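Local coordinates for microcompartments protein (Desulfitobacterium hafniense, PDB 3NWG) that is a tandem-domain member of the bacterial microcompartment family and probably serves, in the manner of PduT shell proteins, as a building block of a polyhedral protein shell, at residues A[68-73]-A[104-109]; A[98-103]-A[153-158]; A[110-115]-A[121-126]; A[126-129]-A[135-138]. One frame throughout, in Å; residues are numbered along the deposited sequence.

Contact 1: A[68-73]-A[104-109]; sequences VLDDFI and SIASLI
This contact is part of the junction between the two BMC domains: F72 and D70, on strand 68-74 at the edge of the first domain's sheet, meet A106 and I109 in the opening turns of helix 105-117 in the second. Strand and helix segments run almost parallel, at 16°, and their axes pass 9.4 Å apart. F72 holds its CG anti to the backbone N (chi1 171°), which carries the ring out over the helix. There the A106 methyl sits beneath one ring face, CB 4.1 Å from the ring centroid of F72 and 21° off the normal, a CH-pi contact displaced toward the CG side of the ring. I109 comes in at the ring's edge instead, its CG2 4.2 Å from F72 CE2. L69 and D70 both face E9 in a classic beta bulge; D70 and, two residues on, F72 both point toward the helix. On the opposite side of the strand, D71 forms a salt bridge with K61. S104 occupies the N-cap position, and S104 O accepts L108 N at 3.0 Å to start the helix. D70 OD2 lies near this first turn, a setting that would probably favour its charged form. No direct hydrogen bond joins the segments; a single water spans them, donating to D70 OD2 at 2.9 Å and accepting from A106 N at 3.0 Å.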
loop_
_atom_site.group_PDB
_atom_site.type_symbol
_atom_site.label_atom_id
_atom_site.label_comp_id
_atom_site.label_asym_id
_atom_site.label_seq_id
_atom_site.Cartn_x
_atom_site.Cartn_y
_atom_site.Cartn_z
ATOM N N VAL A 68 -24.207 21.512 -5.555
ATOM C CA VAL A 68 -24.765 20.403 -4.790
ATOM C C VAL A 68 -25.504 19.486 -5.760
ATOM O O VAL A 68 -26.301 19.938 -6.595
ATOM C CB VAL A 68 -25.707 20.884 -3.660
ATOM C CG1 VAL A 68 -26.189 19.702 -2.802
ATOM C CG2 VAL A 68 -25.005 21.914 -2.789
ATOM N N LEU A 69 -25.218 18.196 -5.672
ATOM C CA LEU A 69 -25.893 17.242 -6.522
ATOM C C LEU A 69 -26.958 16.518 -5.715
ATOM O O LEU A 69 -28.039 16.201 -6.232
ATOM C CB LEU A 69 -24.894 16.266 -7.134
ATOM C CG LEU A 69 -23.864 16.858 -8.092
ATOM C CD1 LEU A 69 -22.913 15.768 -8.505
ATOM C CD2 LEU A 69 -24.518 17.524 -9.310
ATOM N N ASP A 70 -26.648 16.287 -4.441
ATOM C CA ASP A 70 -27.572 15.640 -3.523
ATOM C C ASP A 70 -27.181 15.940 -2.071
ATOM O O ASP A 70 -25.986 16.048 -1.732
ATOM C CB ASP A 70 -27.593 14.123 -3.784
ATOM C CG ASP A 70 -28.839 13.423 -3.219
ATOM O OD1 ASP A 70 -29.880 14.090 -2.965
ATOM O OD2 ASP A 70 -28.770 12.180 -3.047
ATOM N N ASP A 71 -28.203 16.092 -1.231
ATOM C CA ASP A 71 -28.054 16.156 0.218
ATOM C C ASP A 71 -29.109 15.231 0.798
ATOM O O ASP A 71 -30.211 15.141 0.261
ATOM C CB ASP A 71 -28.296 17.569 0.724
ATOM C CG ASP A 71 -29.669 18.119 0.301
ATOM O OD1 ASP A 71 -29.836 18.498 -0.887
ATOM O OD2 ASP A 71 -30.580 18.175 1.157
ATOM N N PHE A 72 -28.769 14.537 1.878
ATOM C CA PHE A 72 -29.648 13.535 2.448
ATOM C C PHE A 72 -29.391 13.379 3.941
ATOM O O PHE A 72 -28.253 13.513 4.394
ATOM C CB PHE A 72 -29.441 12.195 1.728
ATOM C CG PHE A 72 -30.159 11.034 2.375
ATOM C CD1 PHE A 72 -31.528 10.859 2.198
ATOM C CD2 PHE A 72 -29.466 10.138 3.184
ATOM C CE1 PHE A 72 -32.199 9.808 2.808
ATOM C CE2 PHE A 72 -30.126 9.079 3.802
ATOM C CZ PHE A 72 -31.490 8.914 3.614
ATOM N N ILE A 73 -30.451 13.086 4.697
ATOM C CA ILE A 73 -30.353 12.819 6.137
ATOM C C ILE A 73 -31.209 11.631 6.553
ATOM O O ILE A 73 -32.399 11.564 6.220
ATOM C CB ILE A 73 -30.760 14.048 6.984
ATOM C CG1 ILE A 73 -29.722 15.173 6.852
ATOM C CG2 ILE A 73 -30.954 13.653 8.466
ATOM C CD1 ILE A 73 -30.241 16.502 7.288
ATOM N N SER A 104 -27.287 4.933 -5.976
ATOM C CA SER A 104 -27.003 6.153 -5.211
ATOM C C SER A 104 -26.593 5.828 -3.779
ATOM O O SER A 104 -27.040 4.827 -3.206
ATOM C CB SER A 104 -28.228 7.065 -5.196
ATOM O OG SER A 104 -29.043 6.819 -4.055
ATOM N N ILE A 105 -25.769 6.698 -3.196
ATOM C CA ILE A 105 -25.296 6.513 -1.831
ATOM C C ILE A 105 -26.441 6.643 -0.825
ATOM O O ILE A 105 -26.472 5.932 0.195
ATOM C CB ILE A 105 -24.162 7.503 -1.498
ATOM C CG1 ILE A 105 -22.913 7.181 -2.331
ATOM C CG2 ILE A 105 -23.845 7.498 0.003
ATOM C CD1 ILE A 105 -21.838 8.260 -2.339
ATOM N N ALA A 106 -27.388 7.536 -1.108
ATOM C CA ALA A 106 -28.539 7.708 -0.230
ATOM C C ALA A 106 -29.357 6.414 -0.145
ATOM O O ALA A 106 -29.608 5.893 0.945
ATOM C CB ALA A 106 -29.407 8.870 -0.692
ATOM N N SER A 107 -29.760 5.889 -1.298
ATOM C CA SER A 107 -30.502 4.640 -1.321
ATOM C C SER A 107 -29.701 3.526 -0.660
ATOM O O SER A 107 -30.267 2.706 0.057
ATOM C CB SER A 107 -30.905 4.258 -2.732
ATOM O OG SER A 107 -29.785 4.347 -3.579
ATOM N N LEU A 108 -28.389 3.502 -0.847
ATOM C CA LEU A 108 -27.626 2.496 -0.117
ATOM C C LEU A 108 -27.746 2.658 1.406
ATOM O O LEU A 108 -27.986 1.677 2.109
ATOM C CB LEU A 108 -26.156 2.431 -0.525
ATOM C CG LEU A 108 -25.633 1.141 0.119
ATOM C CD1 LEU A 108 -25.929 -0.077 -0.763
ATOM C CD2 LEU A 108 -24.192 1.222 0.537
ATOM N N ILE A 109 -27.585 3.878 1.915
ATOM C CA ILE A 109 -27.675 4.082 3.352
ATOM C C ILE A 109 -29.019 3.596 3.854
ATOM O O ILE A 109 -29.073 2.844 4.838
ATOM C CB ILE A 109 -27.445 5.544 3.741
ATOM C CG1 ILE A 109 -25.956 5.882 3.617
ATOM C CG2 ILE A 109 -27.914 5.816 5.168
ATOM C CD1 ILE A 109 -25.705 7.366 3.361
HETATM O O HOH W 1 -27.106 9.814 -2.997
#

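Contact 2: A[98-103]-A[153-158]; sequences GIIETF and AGVMLA
I100 supplies the tight half of this buried contact, in which helix 144-160 packs on the sheet of the second BMC domain, nearly parallel to strand 96-102, as the crossover of a split beta-alpha-beta unit. The helix links strands 136-142 and 164-170 and runs over the strand between them; consistent with this, the two segments point the same way within 12°, their axes 9.6 Å apart. Both branches of I100 are used. Its CD1 reaches 4.1 Å from G154 CA, touching backbone directly because glycine has no side chain to intervene. Its CG2, anti to the backbone N, meets V155 CG2 at 3.9 Å, the two side chains crossing at a slant. T102 is less engaged, burying 21 Å² against 54 Å² for I100, its CG2 methyl 4.2 Å from A158 CB; the hydroxyl of T102 turns to S104 O, with which it hydrogen-bonds. No hydrogen bond crosses between strand and helix. The solvent side begins at V155, which is partly exposed and also touches K167, and M156, a selenomethionine, is exposed on the outer surface of the helix. On the other face of the strand E101 points away toward the second subunit, where its OE2 hydrogen-bonds to I13 N of that subunit.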
loop_
_atom_site.group_PDB
_atom_site.type_symbol
_atom_site.label_atom_id
_atom_site.label_comp_id
_atom_site.label_asym_id
_atom_site.label_seq_id
_atom_site.Cartn_x
_atom_site.Cartn_y
_atom_site.Cartn_z
ATOM N N GLY A 98 -25.409 -11.897 2.146
ATOM C CA GLY A 98 -26.292 -11.016 1.407
ATOM C C GLY A 98 -25.562 -9.786 0.901
ATOM O O GLY A 98 -24.666 -9.269 1.559
ATOM N N ILE A 99 -25.935 -9.337 -0.293
ATOM C CA ILE A 99 -25.348 -8.147 -0.900
ATOM C C ILE A 99 -26.455 -7.319 -1.536
ATOM O O ILE A 99 -27.258 -7.854 -2.316
ATOM C CB ILE A 99 -24.312 -8.491 -2.003
ATOM C CG1 ILE A 99 -23.300 -9.544 -1.517
ATOM C CG2 ILE A 99 -23.615 -7.224 -2.479
ATOM C CD1 ILE A 99 -22.419 -10.181 -2.648
ATOM N N ILE A 100 -26.508 -6.030 -1.198
ATOM C CA ILE A 100 -27.404 -5.090 -1.871
ATOM C C ILE A 100 -26.589 -4.026 -2.584
ATOM O O ILE A 100 -25.644 -3.481 -2.015
ATOM C CB ILE A 100 -28.392 -4.414 -0.900
ATOM C CG1 ILE A 100 -29.169 -5.471 -0.116
ATOM C CG2 ILE A 100 -29.346 -3.480 -1.665
ATOM C CD1 ILE A 100 -29.941 -4.932 1.059
ATOM N N GLU A 101 -26.974 -3.719 -3.818
ATOM C CA GLU A 101 -26.212 -2.808 -4.648
ATOM C C GLU A 101 -27.174 -1.809 -5.289
ATOM O O GLU A 101 -28.129 -2.207 -5.953
ATOM C CB GLU A 101 -25.430 -3.611 -5.686
ATOM C CG GLU A 101 -24.561 -2.842 -6.675
ATOM C CD GLU A 101 -24.174 -3.719 -7.888
ATOM O OE1 GLU A 101 -24.693 -4.853 -8.002
ATOM O OE2 GLU A 101 -23.362 -3.298 -8.737
ATOM N N THR A 102 -26.927 -0.515 -5.051
ATOM C CA THR A 102 -27.805 0.576 -5.497
ATOM C C THR A 102 -27.023 1.623 -6.295
ATOM O O THR A 102 -25.786 1.716 -6.186
ATOM C CB THR A 102 -28.539 1.319 -4.316
ATOM O OG1 THR A 102 -27.583 2.035 -3.531
ATOM C CG2 THR A 102 -29.306 0.377 -3.421
ATOM N N PHE A 103 -27.776 2.417 -7.065
ATOM C CA PHE A 103 -27.249 3.457 -7.941
ATOM C C PHE A 103 -26.844 4.760 -7.224
ATOM O O PHE A 103 -26.144 5.596 -7.801
ATOM C CB PHE A 103 -28.277 3.769 -9.048
ATOM C CG PHE A 103 -28.318 2.745 -10.163
ATOM C CD1 PHE A 103 -27.221 2.572 -11.017
ATOM C CD2 PHE A 103 -29.459 1.973 -10.374
ATOM C CE1 PHE A 103 -27.249 1.637 -12.050
ATOM C CE2 PHE A 103 -29.507 1.012 -11.420
ATOM C CZ PHE A 103 -28.394 0.851 -12.258
ATOM N N ALA A 153 -36.285 -6.760 2.788
ATOM C CA ALA A 153 -36.692 -5.513 3.430
ATOM C C ALA A 153 -35.773 -4.358 3.036
ATOM O O ALA A 153 -36.242 -3.285 2.657
ATOM C CB ALA A 153 -36.720 -5.674 4.945
ATOM N N GLY A 154 -34.466 -4.591 3.119
ATOM C CA GLY A 154 -33.480 -3.634 2.660
ATOM C C GLY A 154 -33.691 -3.180 1.228
ATOM O O GLY A 154 -33.192 -2.133 0.833
ATOM N N VAL A 155 -34.456 -3.943 0.460
ATOM C CA VAL A 155 -34.617 -3.681 -0.954
ATOM C C VAL A 155 -35.945 -3.033 -1.307
ATOM O O VAL A 155 -36.026 -2.293 -2.287
ATOM C CB VAL A 155 -34.349 -4.970 -1.781
ATOM C CG1 VAL A 155 -35.186 -5.029 -3.053
ATOM C CG2 VAL A 155 -32.868 -5.062 -2.112
HETATM N N MSE A 156 -36.982 -3.292 -0.514
HETATM C CA MSE A 156 -38.308 -2.725 -0.783
HETATM C C MSE A 156 -38.293 -1.256 -1.281
HETATM O O MSE A 156 -38.721 -0.975 -2.409
HETATM C CB MSE A 156 -39.198 -2.860 0.449
HETATM C CG MSE A 156 -39.893 -4.202 0.591
HETATM SE SE MSE A 156 -41.221 -4.592 -0.824
HETATM C CE MSE A 156 -42.424 -3.034 -0.625
ATOM N N LEU A 157 -37.779 -0.342 -0.453
ATOM C CA LEU A 157 -37.754 1.103 -0.768
ATOM C C LEU A 157 -36.979 1.421 -2.054
ATOM O O LEU A 157 -37.522 2.071 -2.961
ATOM C CB LEU A 157 -37.183 1.938 0.394
ATOM C CG LEU A 157 -37.279 1.518 1.878
ATOM C CD1 LEU A 157 -38.745 1.530 2.383
ATOM C CD2 LEU A 157 -36.540 0.163 2.188
ATOM N N ALA A 158 -35.728 0.952 -2.124
ATOM C CA ALA A 158 -34.851 1.176 -3.281
ATOM C C ALA A 158 -35.438 0.747 -4.629
ATOM O O ALA A 158 -35.281 1.442 -5.633
ATOM C CB ALA A 158 -33.510 0.502 -3.064
#

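Contact 3: A[110-115]-A[121-126]; sequences VAADTA and VDLVEI
Apolar packing of a helix on a sheet brings A112 against L123 and I126 in the buried interior of the second BMC domain. The A112 methyl is the shared point: its CB lies 4.0 Å from I126 CD1 and 4.2 Å from L123 CD1, so two branched side chains converge on one small residue and the helix can come close, with CA atoms of A112 and L123 7.7 Å apart. L123 also brings its second methyl, CD2, to 4.0 Å from the carbonyl A112 O. Helix 105-117 is the crossover of a split beta-alpha-beta unit in this ferredoxin-like fold, joining strand 96-102 to strand 122-127 over the intervening strand 136-142. L123 and I126 are three residues apart yet both point at the helix, which the classic beta bulge between them explains: V124 and E125 both face T139. I126 is extended, with CG1 beside the backbone N (chi1 -71°) and chi2 174°, and this stretches CD1 toward the methyl. Helix 79-85 adds V81 against L123, and A84 and I85 against I126. Nearer the start of the segment, V121 CG2 rests 3.7 Å from A115 O, packing on a carbonyl whose polar partner is T118 OG1, through a weak hydrogen bond.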
loop_
_atom_site.group_PDB
_atom_site.type_symbol
_atom_site.label_atom_id
_atom_site.label_comp_id
_atom_site.label_asym_id
_atom_site.label_seq_id
_atom_site.Cartn_x
_atom_site.Cartn_y
_atom_site.Cartn_z
ATOM N N VAL A 110 -30.090 4.001 3.169
ATOM C CA VAL A 110 -31.437 3.575 3.536
ATOM C C VAL A 110 -31.533 2.033 3.572
ATOM O O VAL A 110 -32.062 1.461 4.536
ATOM C CB VAL A 110 -32.507 4.152 2.579
ATOM C CG1 VAL A 110 -33.816 3.416 2.743
ATOM C CG2 VAL A 110 -32.725 5.609 2.836
ATOM N N ALA A 111 -30.996 1.376 2.537
ATOM C CA ALA A 111 -31.075 -0.077 2.403
ATOM C C ALA A 111 -30.276 -0.799 3.478
ATOM O O ALA A 111 -30.772 -1.752 4.090
ATOM C CB ALA A 111 -30.611 -0.511 1.039
ATOM N N ALA A 112 -29.043 -0.349 3.697
ATOM C CA ALA A 112 -28.208 -0.904 4.753
ATOM C C ALA A 112 -28.899 -0.751 6.112
ATOM O O ALA A 112 -28.934 -1.686 6.896
ATOM C CB ALA A 112 -26.828 -0.250 4.757
ATOM N N ASP A 113 -29.473 0.427 6.363
ATOM C CA ASP A 113 -30.082 0.732 7.649
ATOM C C ASP A 113 -31.328 -0.115 7.854
ATOM O O ASP A 113 -31.539 -0.672 8.931
ATOM C CB ASP A 113 -30.395 2.232 7.760
ATOM C CG ASP A 113 -31.087 2.601 9.076
ATOM O OD1 ASP A 113 -30.449 2.529 10.165
ATOM O OD2 ASP A 113 -32.286 2.976 9.011
ATOM N N THR A 114 -32.149 -0.227 6.815
ATOM C CA THR A 114 -33.314 -1.094 6.889
ATOM C C THR A 114 -32.879 -2.562 7.063
ATOM O O THR A 114 -33.441 -3.292 7.874
ATOM C CB THR A 114 -34.251 -0.899 5.669
ATOM O OG1 THR A 114 -34.795 0.431 5.697
ATOM C CG2 THR A 114 -35.419 -1.898 5.706
ATOM N N ALA A 115 -31.854 -2.980 6.333
ATOM C CA ALA A 115 -31.356 -4.341 6.481
ATOM C C ALA A 115 -30.951 -4.599 7.925
ATOM O O ALA A 115 -31.437 -5.532 8.537
ATOM C CB ALA A 115 -30.189 -4.617 5.522
ATOM N N VAL A 121 -28.759 -9.906 11.755
ATOM C CA VAL A 121 -27.679 -9.916 10.778
ATOM C C VAL A 121 -26.561 -9.036 11.328
ATOM O O VAL A 121 -26.774 -8.279 12.272
ATOM C CB VAL A 121 -28.145 -9.396 9.374
ATOM C CG1 VAL A 121 -29.084 -10.389 8.697
ATOM C CG2 VAL A 121 -28.807 -8.031 9.483
ATOM N N ASP A 122 -25.371 -9.157 10.759
ATOM C CA ASP A 122 -24.312 -8.189 10.987
ATOM C C ASP A 122 -23.871 -7.689 9.631
ATOM O O ASP A 122 -23.577 -8.494 8.751
ATOM C CB ASP A 122 -23.140 -8.820 11.744
ATOM C CG ASP A 122 -23.511 -9.211 13.181
ATOM O OD1 ASP A 122 -23.699 -8.306 14.037
ATOM O OD2 ASP A 122 -23.617 -10.432 13.459
ATOM N N LEU A 123 -23.854 -6.370 9.437
ATOM C CA LEU A 123 -23.328 -5.796 8.195
ATOM C C LEU A 123 -21.848 -6.108 8.159
ATOM O O LEU A 123 -21.187 -6.089 9.198
ATOM C CB LEU A 123 -23.567 -4.282 8.108
ATOM C CG LEU A 123 -24.980 -3.690 8.243
ATOM C CD1 LEU A 123 -24.958 -2.227 7.905
ATOM C CD2 LEU A 123 -26.019 -4.388 7.381
ATOM N N VAL A 124 -21.335 -6.436 6.980
ATOM C CA VAL A 124 -19.930 -6.822 6.854
ATOM C C VAL A 124 -19.108 -5.656 6.305
ATOM O O VAL A 124 -18.091 -5.288 6.890
ATOM C CB VAL A 124 -19.737 -8.101 6.012
ATOM C CG1 VAL A 124 -18.272 -8.479 5.948
ATOM C CG2 VAL A 124 -20.542 -9.240 6.594
ATOM N N GLU A 125 -19.551 -5.080 5.189
ATOM C CA GLU A 125 -18.935 -3.867 4.656
ATOM C C GLU A 125 -19.887 -3.027 3.814
ATOM O O GLU A 125 -20.892 -3.512 3.290
ATOM C CB GLU A 125 -17.636 -4.174 3.889
ATOM C CG GLU A 125 -17.786 -4.650 2.450
ATOM C CD GLU A 125 -16.432 -4.871 1.764
ATOM O OE1 GLU A 125 -16.404 -5.332 0.590
ATOM O OE2 GLU A 125 -15.387 -4.590 2.400
ATOM N N ILE A 126 -19.556 -1.748 3.719
ATOM C CA ILE A 126 -20.254 -0.815 2.861
ATOM C C ILE A 126 -19.231 -0.185 1.928
ATOM O O ILE A 126 -18.154 0.222 2.353
ATOM C CB ILE A 126 -20.998 0.255 3.687
ATOM C CG1 ILE A 126 -22.203 -0.387 4.391
ATOM C CG2 ILE A 126 -21.414 1.424 2.807
ATOM C CD1 ILE A 126 -22.962 0.522 5.369
#

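Contact 4: A[126-129]-A[135-138]; sequences IRIG and KSFV
A chi1 of 71° sets the F137 ring between its own backbone N and carbonyl carbon, and R127, with CG beside its backbone N, stands alongside it pointing the same way. The result is a CH-pi contact: R127 CB lies over one ring face, 4.0 Å from the centroid of F137, and R127 CG reaches F137 CZ at 3.6 Å. Bends at chi2 (-94°) and chi3 then carry the guanidinium past the ring, its plane 47° from the ring plane. Beneath this pair the beta hairpin of strands 122-127 and 136-142 is closed by the two bonds of an antiparallel hydrogen-bonded pair: R127 N to F137 O at 2.9 Å, fairly straight and near the C=O line, and F137 N to R127 O at 3.1 Å, more bent, its donor tilted from the carbonyl plane. Weaker CA-H...O contacts flank them: I126 CA lies 3.3 Å from F137 O and S136 CA 3.1 Å from R127 O. The neighbouring non-hydrogen-bonded pair, I126 with V138, faces the other side of the sheet, I126 CG1 touching V138 CG2 at 3.8 Å. On the R127 side, F137 also packs on I13 of the second subunit, while R127 NE has a long, weak ion pair with E125 OE1 and NH1 a weak hydrogen bond to a glycerol, probably from the crystallisation liquor. The chemistry implies a division of labour within R127: its backbone is hydrogen-bonded to F137, its CB and CG pack on the ring, and its charged end passes beyond, where the polar interactions found are weak.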
loop_
_atom_site.group_PDB
_atom_site.type_symbol
_atom_site.label_atom_id
_atom_site.label_comp_id
_atom_site.label_asym_id
_atom_site.label_seq_id
_atom_site.Cartn_x
_atom_site.Cartn_y
_atom_site.Cartn_z
ATOM N N ILE A 126 -19.556 -1.748 3.719
ATOM C CA ILE A 126 -20.254 -0.815 2.861
ATOM C C ILE A 126 -19.231 -0.185 1.928
ATOM O O ILE A 126 -18.154 0.222 2.353
ATOM C CB ILE A 126 -20.998 0.255 3.687
ATOM C CG1 ILE A 126 -22.203 -0.387 4.391
ATOM C CG2 ILE A 126 -21.414 1.424 2.807
ATOM C CD1 ILE A 126 -22.962 0.522 5.369
ATOM N N ARG A 127 -19.554 -0.127 0.647
ATOM C CA ARG A 127 -18.669 0.540 -0.278
ATOM C C ARG A 127 -19.395 1.650 -0.991
ATOM O O ARG A 127 -20.216 1.416 -1.871
ATOM C CB ARG A 127 -18.040 -0.447 -1.260
ATOM C CG ARG A 127 -17.116 -1.466 -0.608
ATOM C CD ARG A 127 -15.664 -1.039 -0.615
ATOM N NE ARG A 127 -14.821 -2.217 -0.821
ATOM C CZ ARG A 127 -14.329 -2.602 -2.003
ATOM N NH1 ARG A 127 -13.586 -3.703 -2.084
ATOM N NH2 ARG A 127 -14.571 -1.890 -3.106
ATOM N N ILE A 128 -19.094 2.862 -0.550
ATOM C CA ILE A 128 -19.475 4.094 -1.214
ATOM C C ILE A 128 -18.470 4.363 -2.350
ATOM O O ILE A 128 -17.263 4.183 -2.163
ATOM C CB ILE A 128 -19.464 5.234 -0.166
ATOM C CG1 ILE A 128 -20.873 5.517 0.342
ATOM C CG2 ILE A 128 -18.883 6.518 -0.721
ATOM C CD1 ILE A 128 -21.495 4.403 1.144
ATOM N N GLY A 129 -18.944 4.771 -3.524
ATOM C CA GLY A 129 -18.018 5.101 -4.616
ATOM C C GLY A 129 -18.146 4.204 -5.841
ATOM O O GLY A 129 -19.141 4.303 -6.568
ATOM N N LYS A 135 -22.136 3.342 -8.159
ATOM C CA LYS A 135 -22.750 2.188 -7.498
ATOM C C LYS A 135 -22.149 1.960 -6.121
ATOM O O LYS A 135 -20.931 1.972 -5.946
ATOM C CB LYS A 135 -22.572 0.906 -8.337
ATOM C CG LYS A 135 -23.430 0.811 -9.603
ATOM C CD LYS A 135 -23.133 -0.483 -10.351
ATOM C CE LYS A 135 -23.946 -0.589 -11.633
ATOM N NZ LYS A 135 -23.444 -1.657 -12.559
ATOM N N SER A 136 -23.016 1.752 -5.146
ATOM C CA SER A 136 -22.580 1.464 -3.809
ATOM C C SER A 136 -23.155 0.102 -3.442
ATOM O O SER A 136 -24.111 -0.356 -4.075
ATOM C CB SER A 136 -23.077 2.556 -2.853
ATOM O OG SER A 136 -22.660 3.843 -3.272
ATOM N N PHE A 137 -22.566 -0.552 -2.441
ATOM C CA PHE A 137 -23.109 -1.808 -1.965
ATOM C C PHE A 137 -22.863 -2.129 -0.496
ATOM O O PHE A 137 -21.914 -1.635 0.110
ATOM C CB PHE A 137 -22.706 -2.974 -2.874
ATOM C CG PHE A 137 -21.264 -3.346 -2.797
ATOM C CD1 PHE A 137 -20.359 -2.863 -3.745
ATOM C CD2 PHE A 137 -20.806 -4.218 -1.795
ATOM C CE1 PHE A 137 -19.009 -3.227 -3.688
ATOM C CE2 PHE A 137 -19.461 -4.587 -1.723
ATOM C CZ PHE A 137 -18.557 -4.097 -2.675
ATOM N N VAL A 138 -23.760 -2.945 0.061
ATOM C CA VAL A 138 -23.645 -3.457 1.418
ATOM C C VAL A 138 -23.651 -4.986 1.400
ATOM O O VAL A 138 -24.391 -5.600 0.631
ATOM C CB VAL A 138 -24.744 -2.876 2.369
ATOM C CG1 VAL A 138 -26.137 -3.229 1.901
ATOM C CG2 VAL A 138 -24.533 -3.329 3.813
#

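Overall arrangement
From the N terminus, contact 1 is the first to open, on strand 68-74, and it closes a loop through helix 79-85 and strand 96-102 when helix 105-117 arrives, tying the first BMC domain to the second. Contact 2 opens at 98-103, inside that loop, and closes only at 153-158, so the two cross. Nested within contact 2, contact 3 joins helix 105-117 to strand 122-127, and contact 4 starts on I126, where contact 3 ends, to close the hairpin with strand 136-142. Contacts 1 and 3 share helix 105-117 but lie on opposite sides of the chain's centre, while contacts 2, 3 and 4 all reach the second domain's sheet.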